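Local coordinates for protein ribonucleoside-diphosphate reductase subunit beta (Bacillus halodurans C-125, PDB 2RCC) that probably serves as the diiron small subunit of a class I ribonucleotide reductase, which converts ribonucleotides into the deoxyribonucleotides needed for DNA synthesis, at residues T20-G25 and F231-V236; S39-L44 and D105-A110; N189-F194 and E282-F287. All blocks are in the same frame, centred on the assembly; numbering follows the deposited sequence. Where two conformers were deposited one is given.

Contact 1: residues T20-G25 and F231-V236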
# COMPACT_ATOMS: atom_id res chain seq x y z
N THR A 20 10.85 -4.35 18.21
CA THR A 20 10.75 -4.49 19.65
C THR A 20 9.49 -3.80 20.21
O THR A 20 9.32 -3.77 21.41
CB THR A 20 11.93 -3.85 20.36
OG1 THR A 20 11.91 -2.44 20.14
CG2 THR A 20 13.26 -4.47 19.88
N GLY A 21 8.60 -3.27 19.38
CA GLY A 21 7.42 -2.60 19.92
C GLY A 21 6.66 -1.92 18.82
O GLY A 21 7.25 -1.43 17.87
N ILE A 22 5.35 -1.88 18.95
CA ILE A 22 4.45 -1.30 17.95
C ILE A 22 4.56 0.23 17.87
O ILE A 22 4.47 0.79 16.78
CB ILE A 22 2.94 -1.70 18.26
CG1 ILE A 22 2.71 -3.20 18.08
CG2 ILE A 22 1.96 -0.98 17.34
CD1 ILE A 22 1.33 -3.63 18.61
N LEU A 23 4.71 0.91 19.02
CA LEU A 23 4.88 2.35 19.09
C LEU A 23 6.10 2.65 19.93
O LEU A 23 6.33 1.99 20.93
CB LEU A 23 3.65 3.01 19.72
CG LEU A 23 2.28 2.85 19.10
CD1 LEU A 23 1.19 3.44 20.04
CD2 LEU A 23 2.20 3.46 17.70
N ASN A 24 6.89 3.64 19.53
CA ASN A 24 8.13 3.96 20.21
C ASN A 24 9.07 2.74 20.40
O ASN A 24 9.81 2.68 21.36
CB ASN A 24 7.85 4.72 21.54
CG ASN A 24 7.52 6.18 21.32
OD1 ASN A 24 7.75 6.73 20.24
ND2 ASN A 24 7.03 6.84 22.38
N GLY A 25 9.10 1.81 19.43
CA GLY A 25 10.00 0.68 19.48
C GLY A 25 11.20 0.94 18.60
O GLY A 25 11.38 2.05 18.09
N PHE A 231 -4.87 -3.40 18.79
CA PHE A 231 -5.47 -2.94 20.03
C PHE A 231 -5.05 -3.82 21.21
O PHE A 231 -4.58 -3.32 22.25
CB PHE A 231 -7.01 -2.92 19.91
CG PHE A 231 -7.72 -2.42 21.13
CD1 PHE A 231 -8.10 -3.31 22.17
CD2 PHE A 231 -8.02 -1.07 21.28
CE1 PHE A 231 -8.73 -2.85 23.31
CE2 PHE A 231 -8.68 -0.62 22.43
CZ PHE A 231 -9.03 -1.50 23.44
N LYS A 232 -5.21 -5.13 21.05
CA LYS A 232 -4.84 -6.07 22.12
C LYS A 232 -3.35 -6.07 22.45
O LYS A 232 -2.98 -6.18 23.60
CB LYS A 232 -5.24 -7.48 21.75
CG LYS A 232 -6.72 -7.73 21.77
CD LYS A 232 -7.01 -9.02 21.01
CE LYS A 232 -8.43 -9.35 21.00
NZ LYS A 232 -8.76 -10.05 19.71
N GLU A 233 -2.50 -5.94 21.45
CA GLU A 233 -1.06 -5.90 21.66
C GLU A 233 -0.67 -4.59 22.33
O GLU A 233 0.28 -4.58 23.10
CB GLU A 233 -0.31 -6.06 20.33
CG GLU A 233 -0.54 -7.40 19.58
CD GLU A 233 0.06 -8.65 20.23
OE1 GLU A 233 0.78 -8.56 21.28
OE2 GLU A 233 -0.20 -9.74 19.63
N LEU A 234 -1.35 -3.49 22.01
CA LEU A 234 -1.07 -2.22 22.67
C LEU A 234 -1.35 -2.28 24.17
O LEU A 234 -0.64 -1.64 24.94
CB LEU A 234 -1.80 -1.04 22.01
CG LEU A 234 -1.24 -0.53 20.68
CD1 LEU A 234 -2.19 0.52 20.13
CD2 LEU A 234 0.20 -0.01 20.84
N LEU A 235 -2.40 -3.01 24.58
CA LEU A 235 -2.69 -3.21 26.00
C LEU A 235 -1.60 -4.07 26.67
O LEU A 235 -1.32 -3.84 27.82
CB LEU A 235 -4.12 -3.77 26.24
CG LEU A 235 -5.24 -2.71 26.35
CD1 LEU A 235 -5.28 -1.72 25.25
CD2 LEU A 235 -6.63 -3.36 26.53
N VAL A 236 -0.99 -5.01 25.96
CA VAL A 236 0.14 -5.80 26.50
C VAL A 236 1.42 -4.93 26.62
O VAL A 236 2.13 -5.00 27.62
CB VAL A 236 0.47 -7.02 25.59
CG1 VAL A 236 1.77 -7.72 26.00
CG2 VAL A 236 -0.68 -7.99 25.58
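Ile-22 and Leu-234 bury equal and dominant shares of surface here, joining a loop near the start of the chain to the last turns of helix 207-237 of the ferritin-like helical fold. Leu-234 does its touching with one methyl: CD2 lies 4.0 Å from Ile-22 CG2 and 3.7 Å from Leu-23 CD1. A single branch of the helix leucine thus meets two consecutive loop residues, and Leu-23 crosses it at about a right angle. Ile-22 divides its own side chain between two helix positions. With CG2 anti to the backbone N and CG1 beside it (chi1 -66°), one branch is given to Leu-234, while the other extends until CD1 stands 3.4 Å from Glu-233 CB. Glu-233 contributes only this aliphatic root; its chain bends at chi2 (-69°) and takes the carboxylate away from the loop. Leu-23 and Leu-234 both continue onto helix 172-187, at Phe-175 and Leu-176 respectively. The loop backbone finds polar partners, with Ile-22 N bonded to Glu-237 OE1 and Gly-21 O to Thr-104 OG1. Across the contact carbon meets carbon, which implies that it holds by fit and exclusion of water, with directional bonds left to neighbouring residues.

Contact 2: residues S39-L44 and D105-A110; sequences SWAYPL and DSSLAA
Trp-40 reaches Leu-108 with the far rim of its indole, and the path there begins well off. Trp-40 CB is 8.2 Å from Leu-108 CD2. Trp-40 CG, held between the backbone N and the carbonyl carbon (chi1 50°), is still 7.3 Å from Leu-108 CD2, and the ring system spans the remaining gap. On the six-membered ring CZ3 comes to 4.1 Å of Leu-108 CD2, and CH2, at the tip, to 3.8 Å; the two side chains cross at about a right angle. The Trp-40 side chain also packs on Tyr-225, Leu-226 and Asn-229 of helix 207-237 and meets the ring of Phe-38 with planes about 20° apart. The helix that carries Leu-108, 106-133, is a long helix of the ferritin-like bundle; further on it bears Glu-119 and His-122, probable iron ligands, and Tyr-126, the probable radical-site tyrosine. Asp-105 is its N-cap: OD1 accepts from Leu-108 N at 3.0 Å (154°), the donor standing above the carboxylate plane, and takes a weak bond from Ser-107 N. Beside this pair, Ala-41 CB lies 3.9 Å from Ser-107 OG, where the two backbones come nearest each other. Next to it, Tyr-42 turns to the second subunit, its OH hydrogen-bonded to Gln-124 NE2 of that chain and its ring packed on Phe-56 there.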
# COMPACT_ATOMS: atom_id res chain seq x y z
N SER A 39 3.61 -13.41 14.86
CA SER A 39 3.43 -14.64 14.07
C SER A 39 2.16 -14.65 13.21
O SER A 39 2.04 -15.47 12.31
CB SER A 39 3.50 -15.86 14.98
OG SER A 39 2.48 -15.80 15.96
N TRP A 40 1.23 -13.74 13.47
CA TRP A 40 0.04 -13.58 12.65
C TRP A 40 0.20 -12.61 11.47
O TRP A 40 -0.68 -12.59 10.60
CB TRP A 40 -1.16 -13.09 13.50
CG TRP A 40 -0.93 -11.93 14.37
CD1 TRP A 40 -0.65 -11.99 15.67
CD2 TRP A 40 -1.00 -10.53 14.03
NE1 TRP A 40 -0.51 -10.75 16.19
CE2 TRP A 40 -0.73 -9.82 15.21
CE3 TRP A 40 -1.23 -9.81 12.85
CZ2 TRP A 40 -0.68 -8.42 15.26
CZ3 TRP A 40 -1.19 -8.42 12.89
CH2 TRP A 40 -0.90 -7.74 14.08
N ALA A 41 1.30 -11.84 11.41
CA ALA A 41 1.45 -10.82 10.35
C ALA A 41 1.65 -11.43 8.97
O ALA A 41 1.00 -10.98 8.05
CB ALA A 41 2.60 -9.82 10.65
N TYR A 42 2.48 -12.46 8.83
CA TYR A 42 2.76 -13.04 7.50
C TYR A 42 1.57 -13.82 6.99
O TYR A 42 1.24 -13.68 5.81
CB TYR A 42 4.06 -13.87 7.46
CG TYR A 42 4.71 -14.16 6.10
CD1 TYR A 42 4.42 -13.43 4.92
CD2 TYR A 42 5.76 -15.07 6.02
CE1 TYR A 42 5.09 -13.71 3.68
CE2 TYR A 42 6.45 -15.32 4.81
CZ TYR A 42 6.11 -14.66 3.65
OH TYR A 42 6.85 -14.94 2.49
N PRO A 43 0.95 -14.66 7.84
CA PRO A 43 -0.31 -15.27 7.44
C PRO A 43 -1.39 -14.28 7.02
O PRO A 43 -2.11 -14.54 6.07
CB PRO A 43 -0.73 -16.03 8.69
CG PRO A 43 0.48 -16.31 9.40
CD PRO A 43 1.41 -15.22 9.14
N LEU A 44 -1.52 -13.14 7.71
CA LEU A 44 -2.48 -12.11 7.30
C LEU A 44 -2.13 -11.53 5.91
O LEU A 44 -2.99 -11.41 5.04
CB LEU A 44 -2.55 -11.01 8.36
CG LEU A 44 -3.47 -9.82 8.08
CD1 LEU A 44 -4.91 -10.25 7.73
CD2 LEU A 44 -3.43 -8.94 9.30
N ASP A 105 7.06 -0.91 13.43
CA ASP A 105 7.13 -2.31 12.99
C ASP A 105 6.98 -2.25 11.50
O ASP A 105 5.92 -1.77 11.01
CB ASP A 105 6.05 -3.18 13.64
CG ASP A 105 6.11 -4.67 13.22
OD1 ASP A 105 6.12 -4.96 12.01
OD2 ASP A 105 6.03 -5.54 14.10
N SER A 106 7.99 -2.75 10.79
CA SER A 106 8.00 -2.68 9.33
C SER A 106 6.94 -3.56 8.70
O SER A 106 6.43 -3.21 7.62
CB SER A 106 9.38 -3.03 8.76
OG SER A 106 9.80 -4.30 9.18
N SER A 107 6.63 -4.71 9.34
CA SER A 107 5.57 -5.60 8.85
C SER A 107 4.20 -4.94 8.95
O SER A 107 3.39 -5.05 8.04
CB SER A 107 5.56 -6.99 9.52
OG SER A 107 5.16 -6.92 10.87
N LEU A 108 3.92 -4.25 10.05
CA LEU A 108 2.65 -3.55 10.20
C LEU A 108 2.57 -2.36 9.24
O LEU A 108 1.50 -2.10 8.66
CB LEU A 108 2.42 -3.10 11.66
CG LEU A 108 2.40 -4.22 12.72
CD1 LEU A 108 2.07 -3.68 14.12
CD2 LEU A 108 1.43 -5.35 12.37
N ALA A 109 3.67 -1.62 9.07
CA ALA A 109 3.72 -0.52 8.09
C ALA A 109 3.41 -1.06 6.71
O ALA A 109 2.63 -0.46 5.97
CB ALA A 109 5.07 0.20 8.14
N ALA A 110 3.97 -2.21 6.34
CA ALA A 110 3.69 -2.81 5.03
C ALA A 110 2.20 -3.18 4.88
O ALA A 110 1.57 -2.96 3.81
CB ALA A 110 4.56 -4.05 4.82

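Contact 3: residues N189-F194 and E282-F287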
# COMPACT_ATOMS: atom_id res chain seq x y z
N ASN A 189 -19.66 1.20 10.40
CA ASN A 189 -20.16 2.25 9.49
C ASN A 189 -20.55 1.70 8.16
O ASN A 189 -19.83 0.90 7.61
CB ASN A 189 -19.14 3.37 9.27
CG ASN A 189 -19.02 4.25 10.48
OD1 ASN A 189 -19.49 3.89 11.55
ND2 ASN A 189 -18.39 5.40 10.32
N PHE A 190 -21.71 2.11 7.68
CA PHE A 190 -22.30 1.64 6.42
C PHE A 190 -22.67 0.16 6.35
O PHE A 190 -23.13 -0.25 5.31
CB PHE A 190 -21.48 2.08 5.19
CG PHE A 190 -21.28 3.55 5.13
CD1 PHE A 190 -22.37 4.41 5.04
CD2 PHE A 190 -20.00 4.10 5.19
CE1 PHE A 190 -22.20 5.78 5.04
CE2 PHE A 190 -19.82 5.45 5.17
CZ PHE A 190 -20.91 6.30 5.10
N TYR A 191 -22.60 -0.59 7.44
CA TYR A 191 -23.06 -1.98 7.41
C TYR A 191 -24.55 -2.07 7.10
O TYR A 191 -24.93 -3.05 6.51
CB TYR A 191 -22.63 -2.77 8.66
CG TYR A 191 -21.19 -3.29 8.53
CD1 TYR A 191 -20.14 -2.45 8.12
CD2 TYR A 191 -20.87 -4.61 8.83
CE1 TYR A 191 -18.81 -2.93 8.00
CE2 TYR A 191 -19.55 -5.10 8.70
CZ TYR A 191 -18.53 -4.25 8.29
OH TYR A 191 -17.21 -4.73 8.18
N SER A 192 -25.38 -1.06 7.47
CA SER A 192 -26.80 -1.00 7.06
C SER A 192 -26.92 -0.91 5.57
O SER A 192 -27.81 -1.52 4.95
CB SER A 192 -27.51 0.25 7.59
OG SER A 192 -27.49 0.30 8.98
N GLY A 193 -26.05 -0.09 4.98
CA GLY A 193 -26.02 0.13 3.56
C GLY A 193 -25.58 -1.09 2.80
O GLY A 193 -26.17 -1.42 1.81
N PHE A 194 -24.56 -1.79 3.30
CA PHE A 194 -24.16 -3.05 2.67
C PHE A 194 -25.30 -4.06 2.71
O PHE A 194 -25.58 -4.71 1.72
CB PHE A 194 -22.92 -3.65 3.30
CG PHE A 194 -21.68 -2.72 3.27
CD1 PHE A 194 -21.43 -1.86 2.19
CD2 PHE A 194 -20.78 -2.75 4.31
CE1 PHE A 194 -20.31 -1.04 2.16
CE2 PHE A 194 -19.64 -1.91 4.29
CZ PHE A 194 -19.41 -1.07 3.22
N GLU A 282 -31.95 -2.35 13.20
CA GLU A 282 -31.39 -1.69 14.36
C GLU A 282 -30.79 -2.73 15.31
O GLU A 282 -29.68 -2.52 15.80
CB GLU A 282 -32.42 -0.75 15.00
CG GLU A 282 -32.63 0.46 14.07
CD GLU A 282 -33.56 1.52 14.58
OE1 GLU A 282 -34.10 1.37 15.67
OE2 GLU A 282 -33.76 2.51 13.84
N THR A 283 -31.47 -3.86 15.50
CA THR A 283 -30.96 -4.95 16.33
C THR A 283 -29.67 -5.51 15.72
O THR A 283 -28.75 -5.81 16.44
CB THR A 283 -31.97 -6.06 16.52
OG1 THR A 283 -33.19 -5.50 17.00
CG2 THR A 283 -31.48 -7.14 17.53
N TYR A 284 -29.64 -5.64 14.40
CA TYR A 284 -28.44 -6.09 13.67
C TYR A 284 -27.26 -5.13 13.88
O TYR A 284 -26.13 -5.57 14.11
CB TYR A 284 -28.77 -6.32 12.18
CG TYR A 284 -27.56 -6.56 11.29
CD1 TYR A 284 -26.79 -7.71 11.43
CD2 TYR A 284 -27.21 -5.64 10.30
CE1 TYR A 284 -25.66 -7.92 10.61
CE2 TYR A 284 -26.12 -5.85 9.49
CZ TYR A 284 -25.36 -6.99 9.63
OH TYR A 284 -24.27 -7.15 8.81
N ILE A 285 -27.51 -3.82 13.83
CA ILE A 285 -26.45 -2.83 14.12
C ILE A 285 -25.93 -2.99 15.58
O ILE A 285 -24.72 -2.93 15.81
CB ILE A 285 -26.94 -1.38 13.87
CG1 ILE A 285 -27.25 -1.18 12.38
CG2 ILE A 285 -25.89 -0.32 14.37
CD1 ILE A 285 -28.17 0.01 12.11
N SER A 286 -26.81 -3.23 16.54
CA SER A 286 -26.40 -3.48 17.95
C SER A 286 -25.54 -4.73 18.08
O SER A 286 -24.51 -4.75 18.79
CB SER A 286 -27.60 -3.62 18.89
OG SER A 286 -28.31 -2.40 18.98
N PHE A 287 -25.99 -5.78 17.40
CA PHE A 287 -25.26 -7.05 17.31
C PHE A 287 -23.83 -6.84 16.75
O PHE A 287 -22.86 -7.43 17.27
CB PHE A 287 -26.07 -8.00 16.42
CG PHE A 287 -25.43 -9.34 16.21
CD1 PHE A 287 -25.59 -10.34 17.15
CD2 PHE A 287 -24.71 -9.61 15.05
CE1 PHE A 287 -25.03 -11.59 16.96
CE2 PHE A 287 -24.15 -10.87 14.86
CZ PHE A 287 -24.32 -11.86 15.82
O HOH W 1 -24.08 -5.64 6.63
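Tyr-284, with CG anti to its backbone N (chi1 170°), extends from helix 278-295 toward Tyr-191, whose ring is turned back beside its own backbone N (chi1 -83°). The phenols meet edge-on: Tyr-284 OH arrives at the edge of the Tyr-191 ring, near its plane and 4.2 Å from CD2. A water bridges the segments. It donates to Tyr-191 O at 2.7 Å and is hydrogen-bonded to Tyr-284 OH, also at 2.7 Å, lying in the plane of the Tyr-284 ring at its edge. This bridge is the polar link between the segments and ties a backbone carbonyl in the first turn of helix 191-202 to a buried hydroxyl. Beside it, Ile-285 directs CG1 and CD1 at Ser-192. The short approach of CD1 to Ser-192 OG is doubtful, because the serine was deposited in two conformers; the hydroxyl has its polar partner elsewhere, in Glu-261 OE2. Tyr-191 OH likewise looks away from the contact, bonded to Glu-186 O and Gln-221 NE2. The helix starts after Phe-190, its N-cap residue, whose O accepts from Phe-194 N at 2.9 Å. The Tyr-191 side chain comes within about 3 Å of that of Glu-220, a probable iron ligand, consistent with a second-shell place for Tyr-191 beside the diiron site of a ferritin-like helical fold.

Contacts 1 and 2 form one continuous patch, their centres 13 Å apart. Two pairs join them: Ile-22 CG1 lies 4.0 Å from Leu-108 CD1, and Glu-233 OE2 lies 3.6 Å from Trp-40 NE1 in packing contact. Contact 3 stands apart, about 30 Å from each of the others between centres, and on the opposite side of the chain's centre from contact 2. Helix 207-237 spans the gap: it carries 231-236 of contact 1 and also Glu-220 and His-223, probable iron ligands. The side chain of Trp-40 is about 11 Å from that of His-223, whereas contact 3 borders the probable site through Tyr-191 and contact 1 lies away from it.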